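Local coordinates for type II secretion system protein C (Vibrio cholerae, PDB 2I4S) that probably takes part in type II secretion across the outer membrane, including export of cholera toxin, and is represented here by its periplasmic PDZ domain, at residues Asp5-Ile10 with Pro47-Ser52; Asn17-Phe22 with Ser81-Thr86; Val25-Val30 with Tyr39-Gly44; Ala63-Asp68 with Glu87-Val92. All blocks are in the same frame, centred on the assembly; numbering follows the deposited sequence.

Contact 1: residues Asp5-Ile10 with Pro47-Ser52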
loop_
_atom_site.group_PDB
_atom_site.type_symbol
_atom_site.label_atom_id
_atom_site.label_comp_id
_atom_site.label_asym_id
_atom_site.label_seq_id
_atom_site.Cartn_x
_atom_site.Cartn_y
_atom_site.Cartn_z
ATOM N N ASP A 5 12.979 -7.499 13.274
ATOM C CA ASP A 5 12.932 -8.929 12.913
ATOM C C ASP A 5 11.518 -9.370 12.544
ATOM O O ASP A 5 11.333 -10.217 11.679
ATOM C CB ASP A 5 13.401 -9.815 14.063
ATOM C CG ASP A 5 14.819 -9.514 14.503
ATOM O OD1 ASP A 5 15.572 -8.846 13.745
ATOM O OD2 ASP A 5 15.166 -9.960 15.622
ATOM N N LYS A 6 10.533 -8.796 13.220
ATOM C CA LYS A 6 9.142 -9.116 12.956
ATOM C C LYS A 6 8.753 -8.550 11.598
ATOM O O LYS A 6 8.084 -9.222 10.823
ATOM C CB LYS A 6 8.243 -8.548 14.042
ATOM C CG LYS A 6 6.804 -8.675 13.743
ATOM C CD LYS A 6 6.012 -7.590 14.419
ATOM C CE LYS A 6 5.826 -7.864 15.874
ATOM N NZ LYS A 6 4.595 -7.173 16.344
ATOM N N VAL A 7 9.169 -7.313 11.325
ATOM C CA VAL A 7 8.984 -6.722 10.001
ATOM C C VAL A 7 9.680 -7.555 8.917
ATOM O O VAL A 7 9.099 -7.785 7.862
ATOM C CB VAL A 7 9.439 -5.245 9.959
ATOM C CG1 VAL A 7 9.627 -4.763 8.519
ATOM C CG2 VAL A 7 8.427 -4.367 10.700
ATOM N N ASP A 8 10.902 -8.045 9.170
ATOM C CA ASP A 8 11.555 -8.892 8.173
ATOM C C ASP A 8 10.817 -10.206 7.925
ATOM O O ASP A 8 10.802 -10.712 6.788
ATOM C CB ASP A 8 13.020 -9.169 8.505
ATOM C CG ASP A 8 13.883 -7.926 8.424
ATOM O OD1 ASP A 8 13.405 -6.880 7.922
ATOM O OD2 ASP A 8 15.045 -7.993 8.874
ATOM N N ALA A 9 10.183 -10.742 8.967
ATOM C CA ALA A 9 9.489 -12.017 8.840
ATOM C C ALA A 9 8.171 -11.841 8.078
ATOM O O ALA A 9 7.793 -12.702 7.281
ATOM C CB ALA A 9 9.238 -12.628 10.190
ATOM N N ILE A 10 7.480 -10.728 8.312
ATOM C CA ILE A 10 6.355 -10.351 7.434
ATOM C C ILE A 10 6.768 -10.174 5.959
ATOM O O ILE A 10 6.123 -10.713 5.058
ATOM C CB ILE A 10 5.622 -9.080 7.940
ATOM C CG1 ILE A 10 5.032 -9.317 9.337
ATOM C CG2 ILE A 10 4.555 -8.666 6.942
ATOM C CD1 ILE A 10 4.923 -8.052 10.214
ATOM N N PRO A 47 0.161 -3.372 12.673
ATOM C CA PRO A 47 0.475 -2.017 12.184
ATOM C C PRO A 47 1.956 -1.744 11.988
ATOM O O PRO A 47 2.306 -0.756 11.320
ATOM C CB PRO A 47 -0.066 -1.096 13.285
ATOM C CG PRO A 47 -1.042 -1.964 14.074
ATOM C CD PRO A 47 -0.517 -3.356 13.985
ATOM N N VAL A 48 2.818 -2.585 12.575
ATOM C CA VAL A 48 4.273 -2.459 12.413
ATOM C C VAL A 48 4.744 -2.398 10.934
ATOM O O VAL A 48 5.680 -1.659 10.576
ATOM C CB VAL A 48 5.016 -3.604 13.193
ATOM C CG1 VAL A 48 4.998 -4.913 12.401
ATOM C CG2 VAL A 48 6.441 -3.231 13.511
ATOM N N LEU A 49 4.120 -3.188 10.068
ATOM C CA LEU A 49 4.492 -3.142 8.652
ATOM C C LEU A 49 4.085 -1.787 8.042
ATOM O O LEU A 49 4.943 -1.054 7.549
ATOM C CB LEU A 49 3.913 -4.334 7.869
ATOM C CG LEU A 49 4.470 -4.439 6.438
ATOM C CD1 LEU A 49 5.861 -5.055 6.423
ATOM C CD2 LEU A 49 3.553 -5.212 5.553
ATOM N N PHE A 50 2.793 -1.447 8.100
ATOM C CA PHE A 50 2.323 -0.129 7.674
ATOM C C PHE A 50 3.292 0.981 8.183
ATOM O O PHE A 50 3.837 1.756 7.376
ATOM C CB PHE A 50 0.864 0.054 8.130
ATOM C CG PHE A 50 0.274 1.441 7.903
ATOM C CD1 PHE A 50 -0.622 1.665 6.869
ATOM C CD2 PHE A 50 0.551 2.487 8.776
ATOM C CE1 PHE A 50 -1.193 2.925 6.684
ATOM C CE2 PHE A 50 0.006 3.746 8.596
ATOM C CZ PHE A 50 -0.878 3.966 7.550
ATOM N N GLU A 51 3.531 1.041 9.502
ATOM C CA GLU A 51 4.556 1.947 10.064
ATOM C C GLU A 51 5.949 1.852 9.392
ATOM O O GLU A 51 6.537 2.871 9.003
ATOM C CB GLU A 51 4.679 1.779 11.587
ATOM C CG GLU A 51 3.416 2.128 12.345
ATOM C CD GLU A 51 3.405 1.620 13.798
ATOM O OE1 GLU A 51 4.187 0.694 14.142
ATOM O OE2 GLU A 51 2.596 2.150 14.588
ATOM N N SER A 52 6.462 0.642 9.213
ATOM C CA SER A 52 7.808 0.474 8.659
ATOM C C SER A 52 7.990 1.034 7.231
ATOM O O SER A 52 9.063 1.535 6.886
ATOM C CB SER A 52 8.232 -1.010 8.688
ATOM O OG SER A 52 7.543 -1.783 7.704
#

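Contact 2: residues Asn17-Phe22 with Ser81-Thr86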
loop_
_atom_site.group_PDB
_atom_site.type_symbol
_atom_site.label_atom_id
_atom_site.label_comp_id
_atom_site.label_asym_id
_atom_site.label_seq_id
_atom_site.Cartn_x
_atom_site.Cartn_y
_atom_site.Cartn_z
ATOM N N ASN A 17 4.308 -14.727 -1.041
ATOM C CA ASN A 17 2.886 -14.651 -1.340
ATOM C C ASN A 17 2.391 -13.211 -1.371
ATOM O O ASN A 17 1.743 -12.772 -0.443
ATOM C CB ASN A 17 2.109 -15.460 -0.311
ATOM C CG ASN A 17 0.622 -15.532 -0.622
ATOM O OD1 ASN A 17 0.217 -15.603 -1.778
ATOM N ND2 ASN A 17 -0.191 -15.513 0.413
ATOM N N PRO A 18 2.754 -12.451 -2.418
ATOM C CA PRO A 18 2.613 -10.997 -2.351
ATOM C C PRO A 18 1.248 -10.424 -1.976
ATOM O O PRO A 18 1.176 -9.360 -1.350
ATOM C CB PRO A 18 3.056 -10.551 -3.745
ATOM C CG PRO A 18 4.073 -11.610 -4.140
ATOM C CD PRO A 18 3.371 -12.870 -3.689
ATOM N N GLN A 19 0.171 -11.110 -2.325
ATOM C CA GLN A 19 -1.167 -10.646 -1.927
ATOM C C GLN A 19 -1.328 -10.513 -0.397
ATOM O O GLN A 19 -2.249 -9.867 0.082
ATOM C CB GLN A 19 -2.226 -11.626 -2.454
ATOM C CG GLN A 19 -2.147 -12.987 -1.812
ATOM C CD GLN A 19 -3.052 -13.998 -2.512
ATOM O OE1 GLN A 19 -3.170 -13.991 -3.726
ATOM N NE2 GLN A 19 -3.692 -14.856 -1.746
ATOM N N GLU A 20 -0.459 -11.158 0.372
ATOM C CA GLU A 20 -0.499 -11.029 1.824
ATOM C C GLU A 20 -0.301 -9.578 2.251
ATOM O O GLU A 20 -0.749 -9.179 3.316
ATOM C CB GLU A 20 0.576 -11.898 2.467
ATOM C CG GLU A 20 0.236 -13.381 2.509
ATOM C CD GLU A 20 1.277 -14.177 3.269
ATOM O OE1 GLU A 20 1.950 -13.573 4.141
ATOM O OE2 GLU A 20 1.433 -15.390 2.981
ATOM N N ILE A 21 0.351 -8.789 1.408
ATOM C CA ILE A 21 0.520 -7.365 1.683
ATOM C C ILE A 21 -0.820 -6.719 2.048
ATOM O O ILE A 21 -0.865 -5.838 2.890
ATOM C CB ILE A 21 1.171 -6.596 0.477
ATOM C CG1 ILE A 21 1.514 -5.154 0.858
ATOM C CG2 ILE A 21 0.248 -6.594 -0.732
ATOM C CD1 ILE A 21 2.881 -4.960 1.441
ATOM N N PHE A 22 -1.905 -7.191 1.441
ATOM C CA PHE A 22 -3.241 -6.626 1.698
ATOM C C PHE A 22 -3.823 -6.919 3.083
ATOM O O PHE A 22 -4.764 -6.245 3.504
ATOM C CB PHE A 22 -4.242 -7.028 0.606
ATOM C CG PHE A 22 -3.796 -6.666 -0.781
ATOM C CD1 PHE A 22 -3.463 -5.353 -1.092
ATOM C CD2 PHE A 22 -3.714 -7.635 -1.777
ATOM C CE1 PHE A 22 -3.047 -5.013 -2.375
ATOM C CE2 PHE A 22 -3.310 -7.306 -3.069
ATOM C CZ PHE A 22 -2.971 -5.995 -3.364
ATOM N N SER A 81 -2.274 -8.410 -10.509
ATOM C CA SER A 81 -0.856 -8.276 -10.854
ATOM C C SER A 81 0.072 -8.415 -9.655
ATOM O O SER A 81 1.282 -8.583 -9.831
ATOM C CB SER A 81 -0.576 -6.919 -11.514
ATOM O OG SER A 81 -1.493 -6.649 -12.575
HETATM N N MSE A 82 -0.488 -8.326 -8.449
HETATM C CA MSE A 82 0.344 -8.212 -7.253
HETATM C C MSE A 82 1.247 -9.405 -7.073
HETATM O O MSE A 82 2.396 -9.243 -6.655
HETATM C CB MSE A 82 -0.494 -7.999 -5.985
HETATM C CG MSE A 82 0.335 -7.838 -4.703
HETATM SE SE MSE A 82 1.652 -6.335 -4.640
HETATM C CE MSE A 82 3.323 -7.256 -5.075
ATOM N N ASN A 83 0.752 -10.601 -7.395
ATOM C CA ASN A 83 1.514 -11.813 -7.104
ATOM C C ASN A 83 2.741 -11.934 -8.013
ATOM O O ASN A 83 3.629 -12.739 -7.765
ATOM C CB ASN A 83 0.618 -13.067 -7.077
ATOM C CG ASN A 83 -0.187 -13.177 -5.774
ATOM O OD1 ASN A 83 0.313 -12.842 -4.676
ATOM N ND2 ASN A 83 -1.443 -13.620 -5.885
ATOM N N GLU A 84 2.797 -11.065 -9.020
ATOM C CA GLU A 84 3.907 -10.975 -9.965
ATOM C C GLU A 84 4.958 -9.905 -9.594
ATOM O O GLU A 84 5.998 -9.835 -10.229
ATOM C CB GLU A 84 3.384 -10.647 -11.379
ATOM C CG GLU A 84 2.141 -11.412 -11.808
ATOM C CD GLU A 84 2.409 -12.882 -12.009
ATOM O OE1 GLU A 84 3.579 -13.223 -12.277
ATOM O OE2 GLU A 84 1.466 -13.696 -11.891
HETATM N N MSE A 85 4.686 -9.077 -8.587
HETATM C CA MSE A 85 5.572 -7.967 -8.216
HETATM C C MSE A 85 6.475 -8.334 -7.031
HETATM O O MSE A 85 6.154 -9.243 -6.271
HETATM C CB MSE A 85 4.754 -6.695 -7.904
HETATM C CG MSE A 85 4.155 -5.935 -9.126
HETATM SE SE MSE A 85 2.513 -4.954 -8.502
HETATM C CE MSE A 85 1.785 -4.477 -10.307
ATOM N N THR A 86 7.603 -7.637 -6.859
ATOM C CA THR A 86 8.509 -7.960 -5.747
ATOM C C THR A 86 8.863 -6.743 -4.887
ATOM O O THR A 86 9.852 -6.757 -4.136
ATOM C CB THR A 86 9.824 -8.550 -6.220
ATOM O OG1 THR A 86 10.557 -7.545 -6.929
ATOM C CG2 THR A 86 9.615 -9.787 -7.096
#

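Contact 3: residues Val25-Val30 with Tyr39-Gly44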
loop_
_atom_site.group_PDB
_atom_site.type_symbol
_atom_site.label_atom_id
_atom_site.label_comp_id
_atom_site.label_asym_id
_atom_site.label_seq_id
_atom_site.Cartn_x
_atom_site.Cartn_y
_atom_site.Cartn_z
ATOM N N VAL A 25 -1.841 -3.705 4.816
ATOM C CA VAL A 25 -2.059 -2.379 4.239
ATOM C C VAL A 25 -3.440 -2.397 3.582
ATOM O O VAL A 25 -3.649 -3.037 2.535
ATOM C CB VAL A 25 -0.968 -2.001 3.198
ATOM C CG1 VAL A 25 -1.272 -0.635 2.555
ATOM C CG2 VAL A 25 0.408 -1.997 3.844
ATOM N N ARG A 26 -4.372 -1.680 4.196
ATOM C CA ARG A 26 -5.752 -1.675 3.801
ATOM C C ARG A 26 -6.038 -0.431 2.984
ATOM O O ARG A 26 -5.544 0.656 3.312
ATOM C CB ARG A 26 -6.641 -1.720 5.059
ATOM C CG ARG A 26 -6.349 -2.906 5.966
ATOM C CD ARG A 26 -6.567 -4.249 5.262
ATOM N NE ARG A 26 -6.203 -5.393 6.112
ATOM C CZ ARG A 26 -6.987 -5.929 7.047
ATOM N NH1 ARG A 26 -8.204 -5.431 7.276
ATOM N NH2 ARG A 26 -6.549 -6.970 7.765
ATOM N N LEU A 27 -6.777 -0.590 1.887
ATOM C CA LEU A 27 -7.047 0.533 0.986
ATOM C C LEU A 27 -8.547 0.701 0.878
ATOM O O LEU A 27 -9.268 -0.271 0.708
ATOM C CB LEU A 27 -6.472 0.325 -0.421
ATOM C CG LEU A 27 -5.007 -0.060 -0.618
ATOM C CD1 LEU A 27 -4.798 -0.531 -2.036
ATOM C CD2 LEU A 27 -4.066 1.070 -0.238
ATOM N N SER A 28 -8.995 1.943 0.958
ATOM C CA SER A 28 -10.409 2.276 0.963
ATOM C C SER A 28 -10.617 3.500 0.067
ATOM O O SER A 28 -10.013 4.572 0.279
ATOM C CB SER A 28 -10.831 2.590 2.399
ATOM O OG SER A 28 -12.219 2.837 2.468
ATOM N N GLN A 29 -11.492 3.350 -0.910
ATOM C CA GLN A 29 -11.694 4.341 -1.961
ATOM C C GLN A 29 -12.118 5.716 -1.432
ATOM O O GLN A 29 -13.017 5.807 -0.596
ATOM C CB GLN A 29 -12.783 3.813 -2.898
ATOM C CG GLN A 29 -12.741 4.361 -4.287
ATOM C CD GLN A 29 -13.592 3.521 -5.221
ATOM O OE1 GLN A 29 -14.814 3.524 -5.122
ATOM N NE2 GLN A 29 -12.943 2.767 -6.110
ATOM N N VAL A 30 -11.475 6.774 -1.918
ATOM C CA VAL A 30 -11.902 8.165 -1.635
ATOM C C VAL A 30 -12.495 8.761 -2.909
ATOM O O VAL A 30 -11.866 8.709 -3.979
ATOM C CB VAL A 30 -10.705 9.025 -1.163
ATOM C CG1 VAL A 30 -11.105 10.502 -0.940
ATOM C CG2 VAL A 30 -10.115 8.446 0.108
ATOM N N TYR A 39 -6.981 6.011 -2.720
ATOM C CA TYR A 39 -7.343 5.098 -1.653
ATOM C C TYR A 39 -6.724 5.505 -0.319
ATOM O O TYR A 39 -5.505 5.642 -0.197
ATOM C CB TYR A 39 -6.976 3.662 -2.061
ATOM C CG TYR A 39 -7.797 3.234 -3.243
ATOM C CD1 TYR A 39 -8.951 2.469 -3.078
ATOM C CD2 TYR A 39 -7.469 3.674 -4.527
ATOM C CE1 TYR A 39 -9.720 2.099 -4.159
ATOM C CE2 TYR A 39 -8.233 3.329 -5.611
ATOM C CZ TYR A 39 -9.357 2.531 -5.427
ATOM O OH TYR A 39 -10.131 2.189 -6.510
ATOM N N ARG A 40 -7.565 5.747 0.664
ATOM C CA ARG A 40 -7.091 5.999 2.043
ATOM C C ARG A 40 -6.426 4.720 2.507
ATOM O O ARG A 40 -6.977 3.633 2.329
ATOM C CB ARG A 40 -8.278 6.389 2.947
ATOM C CG ARG A 40 -7.918 6.758 4.384
ATOM C CD ARG A 40 -7.418 8.203 4.476
ATOM N NE ARG A 40 -8.411 9.122 3.937
ATOM C CZ ARG A 40 -8.131 10.209 3.231
ATOM N NH1 ARG A 40 -9.122 10.949 2.767
ATOM N NH2 ARG A 40 -6.867 10.544 2.964
ATOM N N VAL A 41 -5.208 4.838 3.025
ATOM C CA VAL A 41 -4.426 3.692 3.466
ATOM C C VAL A 41 -4.468 3.607 4.983
ATOM O O VAL A 41 -4.247 4.612 5.666
ATOM C CB VAL A 41 -2.958 3.867 3.038
ATOM C CG1 VAL A 41 -2.113 2.740 3.566
ATOM C CG2 VAL A 41 -2.869 3.942 1.496
ATOM N N SER A 42 -4.735 2.416 5.512
ATOM C CA SER A 42 -4.748 2.207 6.970
ATOM C C SER A 42 -4.089 0.875 7.336
ATOM O O SER A 42 -4.038 -0.031 6.513
ATOM C CB SER A 42 -6.179 2.271 7.512
ATOM O OG SER A 42 -6.971 1.251 6.933
ATOM N N PRO A 43 -3.589 0.752 8.575
ATOM C CA PRO A 43 -2.940 -0.501 8.987
ATOM C C PRO A 43 -3.938 -1.635 9.157
ATOM O O PRO A 43 -5.082 -1.407 9.520
ATOM C CB PRO A 43 -2.276 -0.147 10.335
ATOM C CG PRO A 43 -2.969 1.064 10.821
ATOM C CD PRO A 43 -3.612 1.763 9.652
ATOM N N GLY A 44 -3.497 -2.846 8.862
ATOM C CA GLY A 44 -4.324 -4.023 9.015
ATOM C C GLY A 44 -3.834 -4.843 10.187
ATOM O O GLY A 44 -3.713 -4.335 11.302
#

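Contact 4: residues Ala63-Asp68 with Glu87-Val92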
loop_
_atom_site.group_PDB
_atom_site.type_symbol
_atom_site.label_atom_id
_atom_site.label_comp_id
_atom_site.label_asym_id
_atom_site.label_seq_id
_atom_site.Cartn_x
_atom_site.Cartn_y
_atom_site.Cartn_z
ATOM N N ALA A 63 -0.777 6.587 -6.496
ATOM C CA ALA A 63 -0.069 5.754 -7.471
ATOM C C ALA A 63 0.517 4.562 -6.749
ATOM O O ALA A 63 0.993 4.701 -5.626
ATOM C CB ALA A 63 1.063 6.539 -8.167
ATOM N N LEU A 64 0.503 3.402 -7.397
ATOM C CA LEU A 64 1.087 2.208 -6.795
ATOM C C LEU A 64 1.751 1.368 -7.864
ATOM O O LEU A 64 1.092 0.938 -8.794
ATOM C CB LEU A 64 0.024 1.406 -6.036
ATOM C CG LEU A 64 0.496 0.242 -5.153
ATOM C CD1 LEU A 64 -0.658 -0.186 -4.244
ATOM C CD2 LEU A 64 1.022 -0.943 -5.959
ATOM N N ASN A 65 3.063 1.175 -7.732
ATOM C CA ASN A 65 3.898 0.590 -8.795
ATOM C C ASN A 65 3.540 1.092 -10.183
ATOM O O ASN A 65 3.431 0.306 -11.128
ATOM C CB ASN A 65 3.871 -0.949 -8.761
ATOM C CG ASN A 65 4.817 -1.530 -7.703
ATOM O OD1 ASN A 65 5.716 -0.839 -7.202
ATOM N ND2 ASN A 65 4.624 -2.802 -7.373
ATOM N N GLY A 66 3.333 2.401 -10.304
ATOM C CA GLY A 66 3.083 3.002 -11.603
ATOM C C GLY A 66 1.635 3.005 -12.031
ATOM O O GLY A 66 1.293 3.640 -13.016
ATOM N N LEU A 67 0.774 2.311 -11.292
ATOM C CA LEU A 67 -0.661 2.376 -11.551
ATOM C C LEU A 67 -1.293 3.632 -10.976
ATOM O O LEU A 67 -1.227 3.883 -9.770
ATOM C CB LEU A 67 -1.390 1.140 -10.982
ATOM C CG LEU A 67 -1.004 -0.237 -11.525
ATOM C CD1 LEU A 67 -1.613 -1.328 -10.640
ATOM C CD2 LEU A 67 -1.512 -0.387 -12.951
ATOM N N ASP A 68 -1.946 4.387 -11.849
ATOM C CA ASP A 68 -2.715 5.564 -11.495
ATOM C C ASP A 68 -4.002 5.192 -10.742
ATOM O O ASP A 68 -4.915 4.619 -11.323
ATOM C CB ASP A 68 -3.067 6.308 -12.790
ATOM C CG ASP A 68 -3.704 7.673 -12.542
ATOM O OD1 ASP A 68 -4.275 7.897 -11.460
ATOM O OD2 ASP A 68 -3.636 8.526 -13.446
ATOM N N GLU A 87 8.064 -5.696 -5.018
ATOM C CA GLU A 87 8.196 -4.502 -4.200
ATOM C C GLU A 87 6.867 -3.815 -4.313
ATOM O O GLU A 87 6.062 -4.131 -5.209
ATOM C CB GLU A 87 9.277 -3.549 -4.741
ATOM C CG GLU A 87 8.776 -2.727 -5.941
ATOM C CD GLU A 87 9.834 -1.828 -6.566
ATOM O OE1 GLU A 87 11.038 -2.177 -6.509
ATOM O OE2 GLU A 87 9.447 -0.780 -7.128
HETATM N N MSE A 88 6.644 -2.863 -3.410
HETATM C CA MSE A 88 5.580 -1.889 -3.595
HETATM C C MSE A 88 6.187 -0.496 -3.479
HETATM O O MSE A 88 6.763 -0.143 -2.443
HETATM C CB MSE A 88 4.489 -2.095 -2.560
HETATM C CG MSE A 88 3.245 -1.232 -2.792
HETATM SE SE MSE A 88 1.953 -1.474 -1.328
HETATM C CE MSE A 88 2.917 -0.475 0.094
ATOM N N SER A 89 6.093 0.272 -4.560
ATOM C CA SER A 89 6.385 1.689 -4.546
ATOM C C SER A 89 5.054 2.429 -4.458
ATOM O O SER A 89 4.216 2.279 -5.339
ATOM C CB SER A 89 7.074 2.098 -5.841
ATOM O OG SER A 89 8.394 1.598 -5.908
ATOM N N LEU A 90 4.860 3.239 -3.420
ATOM C CA LEU A 90 3.612 3.991 -3.288
ATOM C C LEU A 90 3.832 5.512 -3.310
ATOM O O LEU A 90 4.761 6.016 -2.678
ATOM C CB LEU A 90 2.962 3.655 -1.955
ATOM C CG LEU A 90 1.806 2.685 -1.788
ATOM C CD1 LEU A 90 1.221 2.908 -0.397
ATOM C CD2 LEU A 90 0.751 2.905 -2.835
ATOM N N THR A 91 2.960 6.242 -3.998
ATOM C CA THR A 91 2.903 7.690 -3.839
ATOM C C THR A 91 1.641 7.991 -3.066
ATOM O O THR A 91 0.550 7.541 -3.447
ATOM C CB THR A 91 2.878 8.440 -5.186
ATOM O OG1 THR A 91 4.092 8.163 -5.894
ATOM C CG2 THR A 91 2.770 9.945 -4.946
ATOM N N VAL A 92 1.798 8.689 -1.940
ATOM C CA VAL A 92 0.692 9.035 -1.074
ATOM C C VAL A 92 0.599 10.540 -0.905
ATOM O O VAL A 92 1.601 11.249 -0.952
ATOM C CB VAL A 92 0.778 8.362 0.342
ATOM C CG1 VAL A 92 0.773 6.827 0.214
ATOM C CG2 VAL A 92 2.004 8.860 1.097
#

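Contact 1: residues Asp5-Ile10 with Pro47-Ser52
Val7 on helix 2-16 meets Val48 and Ser52 on helix 48-53 where the N-terminal helix of this PDZ domain packs across a short helix of the fold. The two segments run almost at right angles, at 96°, with their axes 9.9 Å apart at closest approach, and no hydrogen bond links them. The close-packed part is a cluster of branched side chains. Val7 divides its two methyls between Val48 and Ser52: CG2 lies 3.6 Å from Val48 CG2, while CG1 sits 3.7 Å from Ser52 OG. Val48 has its CG1 between the backbone N and the carbonyl carbon, chi1 80°, and this turns the methyl to Lys6 and Ile10 while CG2 is left for Val7. Deeper in, Ile10 reaches Val48 and Leu49. Its CD1 rests on Val48 CG1, and Ile10 CG2 lies 3.9 Å from both CD1 and CD2 of Leu49. Ile10 and Leu49 are buried, and both also pack on Tyr24 of helix 21-24, so this side of the contact continues into the core. The side toward solvent is thinner. There Lys6 contributes only its aliphatic chain, with CD 3.5 Å from Val48 CG1, and a bend at chi3 precedes an ammonium group that forms a salt bridge with Asp46. Asp46 also accepts a bond from Val48 N, so one carboxylate holds both the lysine and the backbone at Val48. Ser52 keeps its hydroxyl within its own helix: OG donates to Leu49 O at 2.7 Å, in the carbonyl plane and on a lone pair.

Contact 2: residues Asn17-Phe22 with Ser81-Thr86
The backbones come closest at Pro18 and Asn83, with CA atoms 4.9 Å apart, where a 3-10 turn at 18-20 faces a type I beta turn running from Met82 to Met85. Asn83 carries the polar half of the contact. Its OD1 accepts from Gln19 N at 2.9 Å, with the donor tilted 28° from the carbonyl plane, and its ND2 donates to Gln19 OE1 at 2.8 Å in a nearly straight bond lying in the Asn83 amide plane. One side-chain amide therefore grips both the backbone and the side chain of Gln19, and the two bonds restrict its rotation. With CG between the backbone N and the carbonyl carbon, chi1 66°, the extended Gln19 chain runs across to the Asn83 amide. In the PDZ domain this pairing joins the link after helix 2-16 to the turn that helix 74-82 leads into. Beneath it the selenomethionine Met82 supplies the apolar half: CE touches Pro18 CB at 3.6 Å, SE approaches Ile21 CG2, and CG lies 4.0 Å from Phe22 CZ. Ile21 CG2 sits over the centre of one face of the Phe22 ring, which also stacks with Phe79. Pro18, Ile21 and Met82 all pack on the C-terminal residue, Phe105.

Contact 3: residues Val25-Val30 with Tyr39-Gly44
Leu27 and Val41 lie side by side, pointing the same way, on the hairpin face they share with Val25, with Leu27 CD2 3.6 Å from Val41 CG2. The other methyl of Val41, CG1, crosses to Val25 CG1 at the same distance, so one valine bridges two residues of the facing strand. Leu27 CB packs against Tyr39 CB. Helix 74-82 lies against Leu27 and Tyr39, while Phe50 of helix 48-53 rests on Val41. Next outward is the backbone ladder. Arg26 pairs with Ser42, and Ser28 with Arg40, each through two N-H to O bonds; the shortest is Arg40 N to Ser28 O, 2.7 Å. Between these pairs Arg26 O receives a CA-H contact from Val41. On the face bearing Leu27, the tyrosine runs out alongside Gln29, whose extended chain carries NE2 to Tyr39 OH at 2.9 Å; the hydroxyl lies close to the plane of the amide, which is turned 56° from the ring. At the other end, Arg26 bends at chi2 (-60°) and lays one guanidinium face over Gly44 CA, 3.7 Å from NE, while its NH2 bonds to Gln23 O. On the same face as Arg26, Arg40 curls back so that Val30 CG2 lies over its guanidinium, 3.8 Å from NH1, and its NH2 makes a weak bond to Gly58 O. This is a twisted antiparallel beta hairpin, its strands at 153°, forming one margin of the curled PDZ sheet, with a largely apolar face on the helices and a polar one bearing Arg26 and Arg40.

Contact 4: residues Ala63-Asp68 with Glu87-Val92
Asn65 and Ser89 are joined by two hydrogen bonds, one from each backbone nitrogen. Asn65 N donates to Ser89 O at 2.9 Å, and Ser89 N donates to Asn65 OD1, approaching from above the carbonyl plane, 44° out of it. The asparagine amide thus stands in for a backbone peptide and prolongs the antiparallel ladder past the point where its own chain turns away. Its ND2 completes the grip with a bond to Glu87 O, 2.9 Å and nearly straight at 170°. With CG anti to the carbonyl carbon, chi1 -81°, the amide reaches along the facing strand. The regular ladder consists of Ala63 with Thr91, hydrogen-bonded, and Leu64 with Leu90, non-hydrogen-bonded. Thr91 N to Ala63 O is 3.0 Å, but the return bond from Ala63 N is weak. Within strand 87-94, Ser89 OG donates to Glu87 OE2, whose carboxylate also accepts from Tyr102. The apolar contacts gather on Leu64. Its CG lies 3.5 Å from Leu90 CD2, and its CD2 lies 3.9 Å from CG of the selenomethionine Met88. Leu90 CD2 also comes 3.3 Å from Ala63 O. A type I' turn from Leu64 to Leu67 folds the chain back into strand 67-68. In the PDZ sheet, strand 87-94 lies between strands 60-64 and 97-104, with Met88 and Leu90 packing on Ile103 and Val101 of the latter, while helix 74-82 presents Leu78 to Leu64.

How the contacts relate
The four contacts join the elements of one compact PDZ domain. Contacts 3 and 4 belong to the same curled antiparallel sheet, where strands 35-43 and 60-64 are neighbours; their centres lie about 13 Å apart. Contact 1 and contact 4 fall on opposite sides of the chain's centre, about 19 Å between centres. Along the chain, contact 3 is nested inside the loops closed by contacts 1 and 2, which themselves cross, as do contacts 2 and 4. Direct packing connects several: Phe50 CE1 lies 3.3 Å from Val41 CG1, and Leu49 CD2 4.2 Å from Ile21 CD1. Helix 48-53 thus packs on helix 2-16, on helix 21-24 and on the sheet.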